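Local coordinates for major capsid protein (Faustovirus, PDB 5J7O), which forms the trimeric double jelly-roll capsomers that probably tile the outer icosahedral shell of this large double-stranded DNA virus, at residues B[96-107]-B[391-401]; B[408-416]-B[614-622]. One frame throughout, in Å; residues are numbered along the deposited sequence.

Both contacts are antiparallel strand pairings within the double jelly-roll capsid protein, one in each of two separate sheets. Contact 1 is buried: strands 99-109 and 389-401 pair over most of their length, one sheet face largely apolar and the other rich in polar groups bonded to side chains, to water and to a second subunit. Contact 2 lies at the surface, where strands 415-428 and 607-620 begin and end; its bonds are few, partly weak, and its packing mostly aliphatic, with one loose phenylalanine pair. Helix 403-412 joins the two, following strand 389-401 directly, and the F99 ring of contact 1 packs on Y409 and I410 of contact 2, with F99 CZ 4.0 Å from I410 CD1.

Contact 1: residues B[96-107]-B[391-401]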
# COMPACT_ATOMS: atom_id res chain seq x y z
N PHE B 96 4.02 11.26 -39.97
CA PHE B 96 5.30 10.66 -39.59
C PHE B 96 5.28 9.16 -39.87
O PHE B 96 5.91 8.69 -40.82
CB PHE B 96 5.60 10.93 -38.12
CG PHE B 96 7.01 10.61 -37.71
CD1 PHE B 96 8.02 10.52 -38.65
CD2 PHE B 96 7.32 10.40 -36.38
CE1 PHE B 96 9.31 10.22 -38.27
CE2 PHE B 96 8.61 10.10 -35.99
CZ PHE B 96 9.61 10.01 -36.94
N GLY B 97 4.57 8.40 -39.04
CA GLY B 97 4.51 6.96 -39.20
C GLY B 97 3.34 6.51 -40.06
O GLY B 97 2.49 7.29 -40.46
N ASP B 98 3.33 5.21 -40.35
CA ASP B 98 2.18 4.61 -41.01
C ASP B 98 0.96 4.61 -40.10
O ASP B 98 -0.18 4.66 -40.57
CB ASP B 98 2.50 3.19 -41.46
CG ASP B 98 3.71 3.13 -42.38
OD1 ASP B 98 3.79 3.97 -43.31
OD2 ASP B 98 4.58 2.26 -42.17
N PHE B 99 1.19 4.53 -38.79
CA PHE B 99 0.13 4.57 -37.79
C PHE B 99 0.59 5.49 -36.65
O PHE B 99 1.79 5.72 -36.47
CB PHE B 99 -0.19 3.17 -37.23
CG PHE B 99 -0.58 2.17 -38.28
CD1 PHE B 99 0.38 1.54 -39.06
CD2 PHE B 99 -1.91 1.84 -38.48
CE1 PHE B 99 0.02 0.62 -40.02
CE2 PHE B 99 -2.28 0.92 -39.44
CZ PHE B 99 -1.31 0.31 -40.21
N PHE B 100 -0.37 6.01 -35.90
CA PHE B 100 -0.06 6.72 -34.66
C PHE B 100 -0.88 6.12 -33.53
O PHE B 100 -2.00 5.65 -33.72
CB PHE B 100 -0.30 8.24 -34.77
CG PHE B 100 -1.65 8.63 -35.30
CD1 PHE B 100 -1.86 8.78 -36.66
CD2 PHE B 100 -2.70 8.90 -34.44
CE1 PHE B 100 -3.09 9.16 -37.15
CE2 PHE B 100 -3.94 9.27 -34.92
CZ PHE B 100 -4.14 9.41 -36.28
N SER B 101 -0.28 6.12 -32.33
CA SER B 101 -0.83 5.38 -31.21
C SER B 101 -0.99 6.25 -29.97
O SER B 101 -1.69 7.26 -30.00
CB SER B 101 0.06 4.17 -30.90
OG SER B 101 -0.58 3.27 -30.01
N ASP B 102 -0.33 5.87 -28.87
CA ASP B 102 -0.53 6.53 -27.59
C ASP B 102 -0.02 7.97 -27.63
O ASP B 102 0.96 8.29 -28.32
CB ASP B 102 0.15 5.76 -26.47
CG ASP B 102 1.62 5.51 -26.74
OD1 ASP B 102 1.93 4.66 -27.60
OD2 ASP B 102 2.47 6.15 -26.08
N MET B 103 -0.69 8.84 -26.87
CA MET B 103 -0.38 10.26 -26.84
C MET B 103 -0.26 10.73 -25.40
O MET B 103 -1.01 10.28 -24.53
CB MET B 103 -1.45 11.08 -27.58
CG MET B 103 -1.58 10.74 -29.05
SD MET B 103 -2.78 11.78 -29.90
CE MET B 103 -2.62 11.17 -31.58
N VAL B 104 0.68 11.64 -25.17
CA VAL B 104 0.89 12.23 -23.85
C VAL B 104 1.35 13.67 -24.04
O VAL B 104 2.11 13.97 -24.96
CB VAL B 104 1.90 11.40 -23.02
CG1 VAL B 104 3.28 11.39 -23.67
CG2 VAL B 104 1.97 11.90 -21.59
N VAL B 105 0.86 14.56 -23.19
CA VAL B 105 1.07 16.00 -23.34
C VAL B 105 1.94 16.48 -22.19
O VAL B 105 1.57 16.35 -21.01
CB VAL B 105 -0.26 16.76 -23.38
CG1 VAL B 105 -0.01 18.25 -23.42
CG2 VAL B 105 -1.09 16.32 -24.58
N HIS B 106 3.09 17.06 -22.52
CA HIS B 106 3.96 17.67 -21.53
C HIS B 106 3.46 19.08 -21.22
O HIS B 106 3.35 19.91 -22.12
CB HIS B 106 5.40 17.71 -22.04
CG HIS B 106 6.35 18.44 -21.14
ND1 HIS B 106 7.41 19.18 -21.62
CD2 HIS B 106 6.39 18.55 -19.79
CE1 HIS B 106 8.07 19.71 -20.60
NE2 HIS B 106 7.47 19.34 -19.48
N VAL B 107 3.15 19.33 -19.95
CA VAL B 107 2.73 20.65 -19.49
C VAL B 107 3.75 21.15 -18.48
O VAL B 107 4.19 20.39 -17.60
CB VAL B 107 1.31 20.63 -18.87
CG1 VAL B 107 0.84 22.05 -18.60
CG2 VAL B 107 0.34 19.89 -19.78
N ASN B 391 5.62 25.72 -21.24
CA ASN B 391 5.75 24.82 -22.37
C ASN B 391 4.59 23.84 -22.38
O ASN B 391 4.17 23.37 -21.32
CB ASN B 391 7.08 24.05 -22.33
CG ASN B 391 7.25 23.09 -23.48
OD1 ASN B 391 7.40 23.50 -24.63
ND2 ASN B 391 7.22 21.80 -23.19
N ILE B 392 4.08 23.55 -23.57
CA ILE B 392 3.12 22.46 -23.75
C ILE B 392 3.34 21.83 -25.11
O ILE B 392 3.34 22.51 -26.15
CB ILE B 392 1.67 22.94 -23.54
CG1 ILE B 392 0.71 21.75 -23.53
CG2 ILE B 392 1.25 23.96 -24.60
CD1 ILE B 392 -0.68 22.08 -23.02
N GLU B 393 3.57 20.51 -25.12
CA GLU B 393 3.88 19.78 -26.34
C GLU B 393 3.16 18.44 -26.32
O GLU B 393 3.05 17.81 -25.27
CB GLU B 393 5.39 19.56 -26.50
CG GLU B 393 6.16 20.78 -26.98
CD GLU B 393 7.66 20.53 -27.02
OE1 GLU B 393 8.24 20.20 -25.97
OE2 GLU B 393 8.26 20.67 -28.11
N LEU B 394 2.68 18.01 -27.48
CA LEU B 394 2.01 16.73 -27.63
C LEU B 394 3.00 15.69 -28.13
O LEU B 394 3.62 15.88 -29.18
CB LEU B 394 0.82 16.84 -28.59
CG LEU B 394 0.18 15.50 -28.98
CD1 LEU B 394 -0.37 14.79 -27.76
CD2 LEU B 394 -0.90 15.70 -30.03
N TYR B 395 3.15 14.61 -27.38
CA TYR B 395 4.00 13.49 -27.76
C TYR B 395 3.15 12.40 -28.39
O TYR B 395 2.15 11.97 -27.80
CB TYR B 395 4.75 12.94 -26.55
CG TYR B 395 5.86 13.83 -26.02
CD1 TYR B 395 5.59 15.13 -25.61
CD2 TYR B 395 7.16 13.36 -25.91
CE1 TYR B 395 6.59 15.95 -25.12
CE2 TYR B 395 8.17 14.17 -25.42
CZ TYR B 395 7.88 15.46 -25.03
OH TYR B 395 8.88 16.27 -24.55
N ILE B 396 3.53 11.97 -29.59
CA ILE B 396 2.76 10.99 -30.36
C ILE B 396 3.67 9.83 -30.72
O ILE B 396 4.74 10.04 -31.31
CB ILE B 396 2.16 11.61 -31.63
CG1 ILE B 396 1.39 12.89 -31.30
CG2 ILE B 396 1.25 10.61 -32.33
CD1 ILE B 396 1.00 13.70 -32.52
N ASN B 397 3.26 8.62 -30.37
CA ASN B 397 3.97 7.42 -30.79
C ASN B 397 3.61 7.11 -32.24
O ASN B 397 2.43 7.07 -32.59
CB ASN B 397 3.62 6.24 -29.88
CG ASN B 397 4.53 5.05 -30.11
OD1 ASN B 397 5.55 5.15 -30.78
ND2 ASN B 397 4.17 3.91 -29.53
N ASN B 398 4.62 6.89 -33.07
CA ASN B 398 4.44 6.63 -34.49
C ASN B 398 4.95 5.24 -34.82
O ASN B 398 6.11 4.91 -34.54
CB ASN B 398 5.16 7.68 -35.34
CG ASN B 398 4.42 9.00 -35.38
OD1 ASN B 398 3.65 9.26 -36.30
ND2 ASN B 398 4.63 9.83 -34.36
N ILE B 399 4.09 4.43 -35.43
CA ILE B 399 4.39 3.03 -35.74
C ILE B 399 4.71 2.92 -37.23
O ILE B 399 3.97 3.45 -38.07
CB ILE B 399 3.22 2.11 -35.35
CG1 ILE B 399 3.02 2.13 -33.84
CG2 ILE B 399 3.46 0.70 -35.85
CD1 ILE B 399 1.93 1.20 -33.35
N PHE B 400 5.79 2.22 -37.55
CA PHE B 400 6.23 1.99 -38.92
C PHE B 400 6.15 0.50 -39.22
O PHE B 400 6.55 -0.33 -38.40
CB PHE B 400 7.65 2.51 -39.14
CG PHE B 400 7.82 3.97 -38.85
CD1 PHE B 400 8.01 4.42 -37.55
CD2 PHE B 400 7.80 4.91 -39.87
CE1 PHE B 400 8.17 5.76 -37.28
CE2 PHE B 400 7.96 6.25 -39.61
CZ PHE B 400 8.14 6.68 -38.31
N VAL B 401 5.65 0.17 -40.41
CA VAL B 401 5.52 -1.21 -40.86
C VAL B 401 6.01 -1.31 -42.30
O VAL B 401 6.20 -0.30 -42.98
CB VAL B 401 4.07 -1.74 -40.75
CG1 VAL B 401 3.61 -1.75 -39.29
CG2 VAL B 401 3.13 -0.90 -41.60
O HOH W 1 8.75 18.88 -23.80
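F99 to V107 pairs antiparallel with I392 to I399 inside a jelly-roll sheet; the axes of the two short segments approach to 4.6 Å, their directions at 140°. D98 and F99 both face I399 in a classic beta bulge, and a second bulge between F100 and M103 shifts the register by one. At that shift S101 N bonds N397 O while N397 N reaches D102 O.

The face carrying M103, V105, V107, I392, L394 and I396 is largely apolar, as suits a sandwich interior: V105 uses both methyls, CG1 on I392 CG1 and CG2 on L394 CD1, each at 3.6 Å. Strands 88-92 and 320-326 pack against this side. The other face is more polar. N397 ND2 bonds the syn side of D102 OD1 (3.1 Å), whose partner oxygen OD2 binds Y73 and Y548 of the second subunit. H106, with CG anti to the backbone N, brings ND1 to a water shared with E393 OE1 and Y395 OH, while K75 forms a salt bridge with E393 OE2.

Near the bulged end, F400 turns its edge to the face of F96, planes at 85°, and G97, lacking a side chain, lays its CA over the F400 ring. N398, the polar exception on the M103 face, accepts G97 N at OD1, and D98 OD2 takes V401 N on its anti lone pair, 2.9 Å and almost straight at 175°.

Contact 2: residues B[408-416]-B[614-622]; sequences IYIKRIGFT and KCINFLLIS
I621 packs into the turn between helix 403-412 and strand 415-428. Its CG2, placed between the backbone N and the carbonyl carbon, comes 3.3 Å from I410 O and also borders G414 O, while CG1 and CD1 cross I413 CG2 at about a right angle, both at 3.9 Å. A beta-branched aliphatic residue suits this place because its two branches serve different walls, one the backbone carbonyls and the other the I413 methyl. Beyond it, I410 CG2 rests on S622 C at 3.6 Å.

Next to this cluster the chains join as an antiparallel pair. T416 N gives L619 O a sound bond of 3.1 Å in the carbonyl plane; the return bond from L619 N to T416 O is weak, as is that from I621 N to G414 O. T416 CG2 lies alongside L619 CB, the two side chains pointing the same way, whereas F415, in the neighbouring non-hydrogen-bonded pair with L620, sets its CB against L620 CD2 at 4.0 Å.

The chain turns at G414 in a classic gamma turn, F415 N bonding I413 O; the positive phi (75°) suits glycine as the chain leaves the helix. Behind it, I413 N is held by Y409 O and the I413 CB lies over one face of the Y409 ring. R412 makes a salt bridge with D43 of the third subunit.

In the fold, helix 403-412 lies at the end of strand 607-620, which runs between strand 444-453 and strand 415-428, outermost of its sheet within this chain.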
# COMPACT_ATOMS: atom_id res chain seq x y z
N ILE B 408 -1.55 -4.33 -47.77
CA ILE B 408 -2.45 -5.46 -47.58
C ILE B 408 -3.43 -5.17 -46.45
O ILE B 408 -4.64 -5.41 -46.58
CB ILE B 408 -1.65 -6.75 -47.32
CG1 ILE B 408 -0.91 -7.18 -48.58
CG2 ILE B 408 -2.56 -7.86 -46.82
CD1 ILE B 408 0.01 -8.37 -48.37
N TYR B 409 -2.93 -4.65 -45.33
CA TYR B 409 -3.78 -4.40 -44.17
C TYR B 409 -4.81 -3.32 -44.47
O TYR B 409 -5.99 -3.46 -44.13
CB TYR B 409 -2.91 -4.01 -42.97
CG TYR B 409 -3.66 -3.86 -41.66
CD1 TYR B 409 -3.90 -4.96 -40.85
CD2 TYR B 409 -4.12 -2.62 -41.23
CE1 TYR B 409 -4.57 -4.84 -39.66
CE2 TYR B 409 -4.79 -2.49 -40.04
CZ TYR B 409 -5.02 -3.60 -39.25
OH TYR B 409 -5.69 -3.47 -38.06
N ILE B 410 -4.38 -2.22 -45.10
CA ILE B 410 -5.30 -1.12 -45.39
C ILE B 410 -6.37 -1.56 -46.39
O ILE B 410 -7.50 -1.07 -46.35
CB ILE B 410 -4.50 0.10 -45.89
CG1 ILE B 410 -4.02 0.96 -44.71
CG2 ILE B 410 -5.32 0.95 -46.85
CD1 ILE B 410 -2.98 0.31 -43.82
N LYS B 411 -6.05 -2.52 -47.26
CA LYS B 411 -7.01 -3.02 -48.24
C LYS B 411 -7.89 -4.15 -47.72
O LYS B 411 -8.83 -4.55 -48.42
CB LYS B 411 -6.27 -3.50 -49.50
CG LYS B 411 -5.67 -2.40 -50.35
CD LYS B 411 -4.78 -2.98 -51.44
CE LYS B 411 -4.02 -1.89 -52.18
NZ LYS B 411 -3.04 -2.46 -53.15
N ARG B 412 -7.63 -4.67 -46.52
CA ARG B 412 -8.33 -5.86 -46.05
C ARG B 412 -8.92 -5.75 -44.65
O ARG B 412 -9.85 -6.51 -44.34
CB ARG B 412 -7.40 -7.08 -46.08
CG ARG B 412 -7.09 -7.57 -47.49
CD ARG B 412 -7.81 -8.88 -47.78
NE ARG B 412 -7.75 -9.23 -49.20
CZ ARG B 412 -8.76 -9.10 -50.05
NH1 ARG B 412 -9.93 -8.63 -49.62
NH2 ARG B 412 -8.62 -9.44 -51.32
N ILE B 413 -8.44 -4.85 -43.79
CA ILE B 413 -8.95 -4.80 -42.42
C ILE B 413 -10.40 -4.33 -42.40
O ILE B 413 -11.17 -4.69 -41.50
CB ILE B 413 -8.05 -3.92 -41.53
CG1 ILE B 413 -8.40 -4.11 -40.06
CG2 ILE B 413 -8.17 -2.45 -41.92
CD1 ILE B 413 -8.15 -5.51 -39.54
N GLY B 414 -10.81 -3.53 -43.39
CA GLY B 414 -12.17 -3.05 -43.45
C GLY B 414 -12.47 -1.95 -42.45
O GLY B 414 -12.62 -0.78 -42.83
N PHE B 415 -12.56 -2.31 -41.17
CA PHE B 415 -12.95 -1.35 -40.14
C PHE B 415 -12.27 -1.73 -38.83
O PHE B 415 -11.68 -2.80 -38.69
CB PHE B 415 -14.47 -1.30 -39.97
CG PHE B 415 -15.06 -2.59 -39.44
CD1 PHE B 415 -15.26 -3.67 -40.28
CD2 PHE B 415 -15.44 -2.70 -38.11
CE1 PHE B 415 -15.80 -4.85 -39.80
CE2 PHE B 415 -15.99 -3.88 -37.63
CZ PHE B 415 -16.17 -4.95 -38.47
N THR B 416 -12.36 -0.82 -37.86
CA THR B 416 -11.86 -1.04 -36.52
C THR B 416 -12.91 -0.61 -35.50
O THR B 416 -13.58 0.41 -35.68
CB THR B 416 -10.55 -0.28 -36.26
OG1 THR B 416 -10.22 -0.35 -34.87
CG2 THR B 416 -10.68 1.18 -36.67
N LYS B 614 -19.09 4.33 -21.65
CA LYS B 614 -18.14 3.93 -22.69
C LYS B 614 -18.92 3.17 -23.75
O LYS B 614 -19.38 2.05 -23.51
CB LYS B 614 -17.02 3.07 -22.10
CG LYS B 614 -16.09 3.84 -21.17
CD LYS B 614 -15.36 4.94 -21.92
CE LYS B 614 -14.46 4.37 -23.00
NZ LYS B 614 -13.45 3.44 -22.44
N CYS B 615 -19.07 3.78 -24.92
CA CYS B 615 -19.87 3.22 -26.00
C CYS B 615 -18.98 2.59 -27.07
O CYS B 615 -17.77 2.83 -27.12
CB CYS B 615 -20.77 4.29 -26.62
SG CYS B 615 -21.92 5.05 -25.46
N ILE B 616 -19.60 1.78 -27.92
CA ILE B 616 -18.93 1.12 -29.03
C ILE B 616 -19.34 1.81 -30.32
O ILE B 616 -20.53 2.01 -30.57
CB ILE B 616 -19.27 -0.38 -29.08
CG1 ILE B 616 -18.62 -1.13 -27.92
CG2 ILE B 616 -18.85 -0.98 -30.42
CD1 ILE B 616 -18.89 -2.62 -27.94
N ASN B 617 -18.35 2.18 -31.12
CA ASN B 617 -18.60 2.67 -32.47
C ASN B 617 -17.58 2.02 -33.40
O ASN B 617 -16.87 1.08 -33.02
CB ASN B 617 -18.55 4.20 -32.52
CG ASN B 617 -19.33 4.77 -33.69
OD1 ASN B 617 -19.39 4.17 -34.76
ND2 ASN B 617 -19.95 5.92 -33.49
N PHE B 618 -17.49 2.52 -34.63
CA PHE B 618 -16.68 1.90 -35.66
C PHE B 618 -15.97 2.99 -36.45
O PHE B 618 -16.32 4.17 -36.38
CB PHE B 618 -17.54 1.03 -36.58
CG PHE B 618 -18.57 0.21 -35.85
CD1 PHE B 618 -18.27 -1.06 -35.40
CD2 PHE B 618 -19.83 0.72 -35.59
CE1 PHE B 618 -19.20 -1.81 -34.72
CE2 PHE B 618 -20.77 -0.02 -34.91
CZ PHE B 618 -20.45 -1.29 -34.47
N LEU B 619 -14.95 2.58 -37.20
CA LEU B 619 -14.14 3.51 -37.98
C LEU B 619 -13.74 2.84 -39.28
O LEU B 619 -13.09 1.79 -39.26
CB LEU B 619 -12.90 3.96 -37.20
CG LEU B 619 -12.24 5.28 -37.60
CD1 LEU B 619 -13.15 6.45 -37.25
CD2 LEU B 619 -10.88 5.42 -36.94
N LEU B 620 -14.12 3.43 -40.41
CA LEU B 620 -13.77 2.86 -41.70
C LEU B 620 -12.33 3.19 -42.07
O LEU B 620 -11.71 4.10 -41.51
CB LEU B 620 -14.72 3.36 -42.79
CG LEU B 620 -16.17 2.86 -42.75
CD1 LEU B 620 -16.85 3.09 -44.09
CD2 LEU B 620 -16.23 1.40 -42.35
N ILE B 621 -11.81 2.44 -43.04
CA ILE B 621 -10.41 2.55 -43.44
C ILE B 621 -10.34 3.22 -44.81
O ILE B 621 -11.38 3.51 -45.42
CB ILE B 621 -9.75 1.15 -43.46
CG1 ILE B 621 -8.28 1.24 -43.04
CG2 ILE B 621 -9.92 0.47 -44.82
CD1 ILE B 621 -8.10 1.44 -41.55
N SER B 622 -9.13 3.49 -45.29
CA SER B 622 -8.96 4.08 -46.62
C SER B 622 -7.95 3.29 -47.44
O SER B 622 -7.91 3.40 -48.67
CB SER B 622 -8.53 5.54 -46.52
OG SER B 622 -7.16 5.64 -46.18